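Local coordinates for protein 2,3-dihydroxybenzoate-AMP ligase (Bacillus subtilis, PDB 1MDB) that belongs to the ANL superfamily of AMP-binding enzymes, with an AMP-binding domain and a smaller C-terminal domain, modelled here with AMP and 2,3-dihydroxybenzoic acid bound, at residues E14-R17 against C21-G24; D205-S210 against Y236-P241. All coordinates share one frame; numbering follows the deposited sequence.

Interaction 1: residues E14-R17 against C21-G24; sequences ETYR and CWAG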
loop_
_atom_site.group_PDB
_atom_site.type_symbol
_atom_site.label_atom_id
_atom_site.label_comp_id
_atom_site.label_asym_id
_atom_site.label_seq_id
_atom_site.Cartn_x
_atom_site.Cartn_y
_atom_site.Cartn_z
ATOM N N GLU A 14 19.188 -7.351 -19.196
ATOM C CA GLU A 14 20.167 -6.560 -19.932
ATOM C C GLU A 14 19.516 -5.324 -20.534
ATOM O O GLU A 14 20.024 -4.212 -20.396
ATOM C CB GLU A 14 20.805 -7.387 -21.047
ATOM C CG GLU A 14 21.770 -8.444 -20.561
ATOM C CD GLU A 14 23.044 -8.474 -21.384
ATOM O OE1 GLU A 14 22.950 -8.587 -22.629
ATOM O OE2 GLU A 14 24.140 -8.388 -20.785
ATOM N N THR A 15 18.390 -5.528 -21.209
ATOM C CA THR A 15 17.665 -4.423 -21.820
ATOM C C THR A 15 17.474 -3.312 -20.783
ATOM O O THR A 15 17.792 -2.150 -21.037
ATOM C CB THR A 15 16.269 -4.879 -22.332
ATOM O OG1 THR A 15 16.417 -6.013 -23.201
ATOM C CG2 THR A 15 15.585 -3.750 -23.096
ATOM N N TYR A 16 16.970 -3.690 -19.609
ATOM C CA TYR A 16 16.709 -2.756 -18.512
ATOM C C TYR A 16 17.950 -2.057 -17.973
ATOM O O TYR A 16 17.911 -0.866 -17.664
ATOM C CB TYR A 16 16.002 -3.489 -17.371
ATOM C CG TYR A 16 14.604 -3.952 -17.717
ATOM C CD1 TYR A 16 14.027 -5.039 -17.057
ATOM C CD2 TYR A 16 13.854 -3.300 -18.697
ATOM C CE1 TYR A 16 12.737 -5.464 -17.367
ATOM C CE2 TYR A 16 12.567 -3.715 -19.012
ATOM C CZ TYR A 16 12.013 -4.798 -18.347
ATOM O OH TYR A 16 10.741 -5.216 -18.664
ATOM N N ARG A 17 19.047 -2.797 -17.848
ATOM C CA ARG A 17 20.287 -2.221 -17.343
ATOM C C ARG A 17 20.935 -1.357 -18.420
ATOM O O ARG A 17 21.735 -0.471 -18.120
ATOM C CB ARG A 17 21.255 -3.326 -16.906
ATOM C CG ARG A 17 20.652 -4.301 -15.908
ATOM C CD ARG A 17 21.684 -5.254 -15.321
ATOM N NE ARG A 17 21.041 -6.328 -14.565
ATOM C CZ ARG A 17 21.663 -7.117 -13.694
ATOM N NH1 ARG A 17 22.959 -6.963 -13.454
ATOM N NH2 ARG A 17 20.983 -8.066 -13.061
ATOM N N CYS A 21 17.060 1.800 -16.802
ATOM C CA CYS A 21 15.981 1.623 -15.832
ATOM C C CYS A 21 16.567 1.170 -14.502
ATOM O O CYS A 21 16.208 1.686 -13.448
ATOM C CB CYS A 21 14.955 0.603 -16.340
ATOM S SG CYS A 21 13.917 1.215 -17.699
ATOM N N TRP A 22 17.479 0.206 -14.560
ATOM C CA TRP A 22 18.132 -0.301 -13.363
ATOM C C TRP A 22 19.444 0.469 -13.214
ATOM O O TRP A 22 20.417 0.206 -13.920
ATOM C CB TRP A 22 18.365 -1.811 -13.499
ATOM C CG TRP A 22 17.080 -2.614 -13.514
ATOM C CD1 TRP A 22 15.801 -2.128 -13.390
ATOM C CD2 TRP A 22 16.955 -4.039 -13.624
ATOM N NE1 TRP A 22 14.896 -3.163 -13.415
ATOM C CE2 TRP A 22 15.575 -4.344 -13.557
ATOM C CE3 TRP A 22 17.874 -5.088 -13.772
ATOM C CZ2 TRP A 22 15.092 -5.656 -13.636
ATOM C CZ3 TRP A 22 17.393 -6.394 -13.854
ATOM C CH2 TRP A 22 16.012 -6.665 -13.783
ATOM N N ALA A 23 19.450 1.428 -12.291
ATOM C CA ALA A 23 20.599 2.297 -12.062
ATOM C C ALA A 23 21.886 1.638 -11.583
ATOM O O ALA A 23 22.964 2.215 -11.722
ATOM C CB ALA A 23 20.206 3.417 -11.114
ATOM N N GLY A 24 21.790 0.438 -11.026
ATOM C CA GLY A 24 22.990 -0.230 -10.556
ATOM C C GLY A 24 23.459 0.259 -9.198
ATOM O O GLY A 24 24.597 0.009 -8.806
#

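Interaction 2: residues D205-S210 against Y236-P241; sequences DDYIYS and YPLSSP. With DBH (2,3-dihydroxy-benzoic acid), chain E.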
loop_
_atom_site.group_PDB
_atom_site.type_symbol
_atom_site.label_atom_id
_atom_site.label_comp_id
_atom_site.label_asym_id
_atom_site.label_seq_id
_atom_site.Cartn_x
_atom_site.Cartn_y
_atom_site.Cartn_z
ATOM N N ASP A 205 17.727 -2.558 -7.624
ATOM C CA ASP A 205 17.537 -1.978 -8.952
ATOM C C ASP A 205 16.083 -1.781 -9.367
ATOM O O ASP A 205 15.695 -0.685 -9.779
ATOM C CB ASP A 205 18.230 -2.827 -10.028
ATOM C CG ASP A 205 19.689 -2.461 -10.210
ATOM O OD1 ASP A 205 19.992 -1.247 -10.256
ATOM O OD2 ASP A 205 20.527 -3.381 -10.317
ATOM N N ASP A 206 15.269 -2.828 -9.277
ATOM C CA ASP A 206 13.890 -2.668 -9.714
ATOM C C ASP A 206 13.077 -1.760 -8.793
ATOM O O ASP A 206 12.232 -1.019 -9.269
ATOM C CB ASP A 206 13.201 -4.035 -9.912
ATOM C CG ASP A 206 12.625 -4.613 -8.624
ATOM O OD1 ASP A 206 13.244 -5.526 -8.032
ATOM O OD2 ASP A 206 11.545 -4.148 -8.209
ATOM N N TYR A 207 13.351 -1.768 -7.489
ATOM C CA TYR A 207 12.575 -0.906 -6.589
ATOM C C TYR A 207 12.993 0.554 -6.715
ATOM O O TYR A 207 12.149 1.444 -6.806
ATOM C CB TYR A 207 12.719 -1.335 -5.128
ATOM C CG TYR A 207 11.502 -0.987 -4.276
ATOM C CD1 TYR A 207 10.262 -1.564 -4.541
ATOM C CD2 TYR A 207 11.597 -0.103 -3.206
ATOM C CE1 TYR A 207 9.146 -1.276 -3.761
ATOM C CE2 TYR A 207 10.480 0.195 -2.413
ATOM C CZ TYR A 207 9.259 -0.397 -2.697
ATOM O OH TYR A 207 8.147 -0.126 -1.931
ATOM N N ILE A 208 14.295 0.809 -6.716
ATOM C CA ILE A 208 14.757 2.179 -6.836
ATOM C C ILE A 208 14.243 2.791 -8.152
ATOM O O ILE A 208 13.927 3.980 -8.218
ATOM C CB ILE A 208 16.301 2.241 -6.705
ATOM C CG1 ILE A 208 16.690 1.758 -5.295
ATOM C CG2 ILE A 208 16.793 3.672 -6.931
ATOM C CD1 ILE A 208 18.177 1.648 -5.032
ATOM N N TYR A 209 14.122 1.976 -9.196
ATOM C CA TYR A 209 13.579 2.491 -10.454
ATOM C C TYR A 209 12.133 2.940 -10.218
ATOM O O TYR A 209 11.730 4.024 -10.659
ATOM C CB TYR A 209 13.593 1.429 -11.552
ATOM C CG TYR A 209 12.909 1.901 -12.815
ATOM C CD1 TYR A 209 13.383 3.019 -13.506
ATOM C CD2 TYR A 209 11.764 1.261 -13.299
ATOM C CE1 TYR A 209 12.733 3.492 -14.644
ATOM C CE2 TYR A 209 11.104 1.726 -14.444
ATOM C CZ TYR A 209 11.596 2.842 -15.109
ATOM O OH TYR A 209 10.951 3.321 -16.230
ATOM N N SER A 210 11.348 2.113 -9.524
ATOM C CA SER A 210 9.957 2.474 -9.237
ATOM C C SER A 210 9.909 3.793 -8.456
ATOM O O SER A 210 8.983 4.588 -8.628
ATOM C CB SER A 210 9.256 1.372 -8.432
ATOM O OG SER A 210 9.491 1.514 -7.039
ATOM N N TYR A 236 2.269 1.363 -0.999
ATOM C CA TYR A 236 1.724 2.654 -1.405
ATOM C C TYR A 236 2.397 3.818 -0.640
ATOM O O TYR A 236 3.075 4.658 -1.250
ATOM C CB TYR A 236 0.195 2.605 -1.203
ATOM C CG TYR A 236 -0.605 3.871 -1.451
ATOM C CD1 TYR A 236 -1.869 4.012 -0.880
ATOM C CD2 TYR A 236 -0.121 4.916 -2.248
ATOM C CE1 TYR A 236 -2.638 5.147 -1.080
ATOM C CE2 TYR A 236 -0.892 6.077 -2.456
ATOM C CZ TYR A 236 -2.151 6.176 -1.863
ATOM O OH TYR A 236 -2.937 7.291 -2.021
ATOM N N PRO A 237 2.240 3.876 0.694
ATOM C CA PRO A 237 2.878 4.975 1.434
ATOM C C PRO A 237 4.401 4.835 1.596
ATOM O O PRO A 237 5.059 5.705 2.177
ATOM C CB PRO A 237 2.136 4.967 2.770
ATOM C CG PRO A 237 1.815 3.499 2.950
ATOM C CD PRO A 237 1.329 3.115 1.567
ATOM N N LEU A 238 4.967 3.745 1.086
ATOM C CA LEU A 238 6.410 3.550 1.167
ATOM C C LEU A 238 7.125 3.930 -0.120
ATOM O O LEU A 238 8.269 4.385 -0.076
ATOM C CB LEU A 238 6.758 2.084 1.460
ATOM C CG LEU A 238 8.254 1.740 1.610
ATOM C CD1 LEU A 238 8.731 2.198 2.995
ATOM C CD2 LEU A 238 8.481 0.232 1.477
ATOM N N SER A 239 6.456 3.754 -1.261
ATOM C CA SER A 239 7.108 3.992 -2.551
ATOM C C SER A 239 6.316 4.612 -3.709
ATOM O O SER A 239 6.863 4.743 -4.810
ATOM C CB SER A 239 7.661 2.662 -3.056
ATOM O OG SER A 239 6.588 1.827 -3.464
ATOM N N SER A 240 5.064 5.002 -3.498
ATOM C CA SER A 240 4.293 5.553 -4.614
ATOM C C SER A 240 3.739 6.965 -4.445
ATOM O O SER A 240 2.522 7.161 -4.483
ATOM C CB SER A 240 3.134 4.609 -4.951
ATOM O OG SER A 240 3.593 3.285 -5.184
ATOM N N PRO A 241 4.615 7.973 -4.258
ATOM C CA PRO A 241 6.080 7.894 -4.175
ATOM C C PRO A 241 6.530 7.452 -2.778
ATOM O O PRO A 241 7.631 6.928 -2.603
ATOM C CB PRO A 241 6.513 9.323 -4.509
ATOM C CG PRO A 241 5.392 10.144 -3.942
ATOM C CD PRO A 241 4.181 9.377 -4.397
HETATM C C21 DBH E . -1.849 -1.229 -3.196
HETATM O O9 DBH E . -3.147 -1.342 -2.884
HETATM C C18 DBH E . -1.254 0.019 -3.739
HETATM C C15 DBH E . -2.060 1.188 -3.878
HETATM C C12 DBH E . -1.514 2.375 -4.410
HETATM C C3 DBH E . 0.119 0.051 -4.141
HETATM O O3 DBH E . 0.969 -1.068 -4.025
HETATM C C6 DBH E . 0.659 1.238 -4.674
HETATM C C9 DBH E . -0.145 2.396 -4.814
HETATM O O6 DBH E . 1.977 1.272 -5.068
HETATM O O HOH W 1 6.907 0.810 -6.111
#

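Interaction 1: residues E14-R17 against C21-G24
Trp22 lays one face of its indole against Tyr16 and turns an edge to Arg17, so two neighbouring residues of helix 10-18 meet it on different sides. The CB of Tyr16 sits over the five-membered ring, 3.9 Å from its centroid and almost along the ring normal, a CH-pi contact. With CG beside the backbone N (chi1 -67°), the phenol ring slants across the indole, bringing Tyr16 CD1 to 3.6 Å from Trp22 CZ2. The two ring planes are inclined at 52°, an oblique aromatic pair. Arg17 runs extended past the benzo edge, its NE lying near the indole plane 3.5 Å from Trp22 CE3; the guanidinium plane is turned 48° from the ring. Trp22 N also makes a weak, nearly straight hydrogen bond to Tyr16 O (3.3 Å). Beyond the two segments, the indole NE1 donates to the carbonyl of Pro386, and Trp8 packs edge-to-face with the same ring. The arrangement is a helix C-terminus whose following loop folds back on its last turn, with the buried Trp22 packed between that turn and Asp205 and Asp206 of helix 204-218.

Interaction 2: residues D205-S210 against Y236-P241
The Tyr207 ring reaches across to the second segment with its hydroxyl end, where Ser239 CB and Leu238 CD2 meet it obliquely; over one face stands Ser210 OG, 4.0 Å above the plane and offset toward the rim, and Phe186 packs edge-to-face with the same ring. Tyr236, on the other segment, has 2,3-dihydroxybenzoic acid over one face: ligand atom C12 lies 3.4 Å from Tyr236 CG, displaced toward the rim of the phenol. With CG roughly anti to the backbone N (chi1 -152°), Tyr207 extends its OH to 2.9 Å from Ser239 OG, and Leu238 CD2 packs against the same phenol oxygen at 3.4 Å. Asn235, just before the second segment, ties the two hydroxyls together: its OD1 is hydrogen-bonded to Tyr207 OH and its backbone O to Ser239 OG. Ser210 OG donates to Tyr207 O at 2.7 Å, within the carbonyl plane and on a lone pair, which fixes the serine against its own helix. A water then joins the segments, donating to both Ser210 OG and Ser239 OG, so these buried hydroxyls are linked across the interface without touching each other. Next along the chain, Ser240 points its hydroxyl to the ligand, OG and ligand O6 being 2.6 Å apart in a hydrogen bond that either could donate; Asn235 ND2 also binds the ligand. Leu244 of helix 242-248 packs on both Tyr207 and Leu238. Ser239 faces helix 204-218, whereas Tyr236 and Ser240 line the 2,3-dihydroxybenzoic acid pocket: a second-shell contact behind the ligand site of the AMP-binding domain.

How the interactions relate
From the N terminus, interaction 1 comes first and is local: three residues separate its segments, and it closes the turn by which the chain leaves helix 10-18. Interaction 2 opens much later and closes a loop of 25 residues, running from helix 204-218 through strand 225-228 of the large mixed sheet to helix 235-239. The two loops follow in series, neither nesting nor crossing. In space they adjoin through the 205-210 segment: Asp205 OD1 probably accepts a hydrogen bond from Gly24 N at 2.6 Å, and Tyr209 packs on Cys21. Helix 204-218 thus lies between the N-terminal segment and the ligand pocket, joining the two.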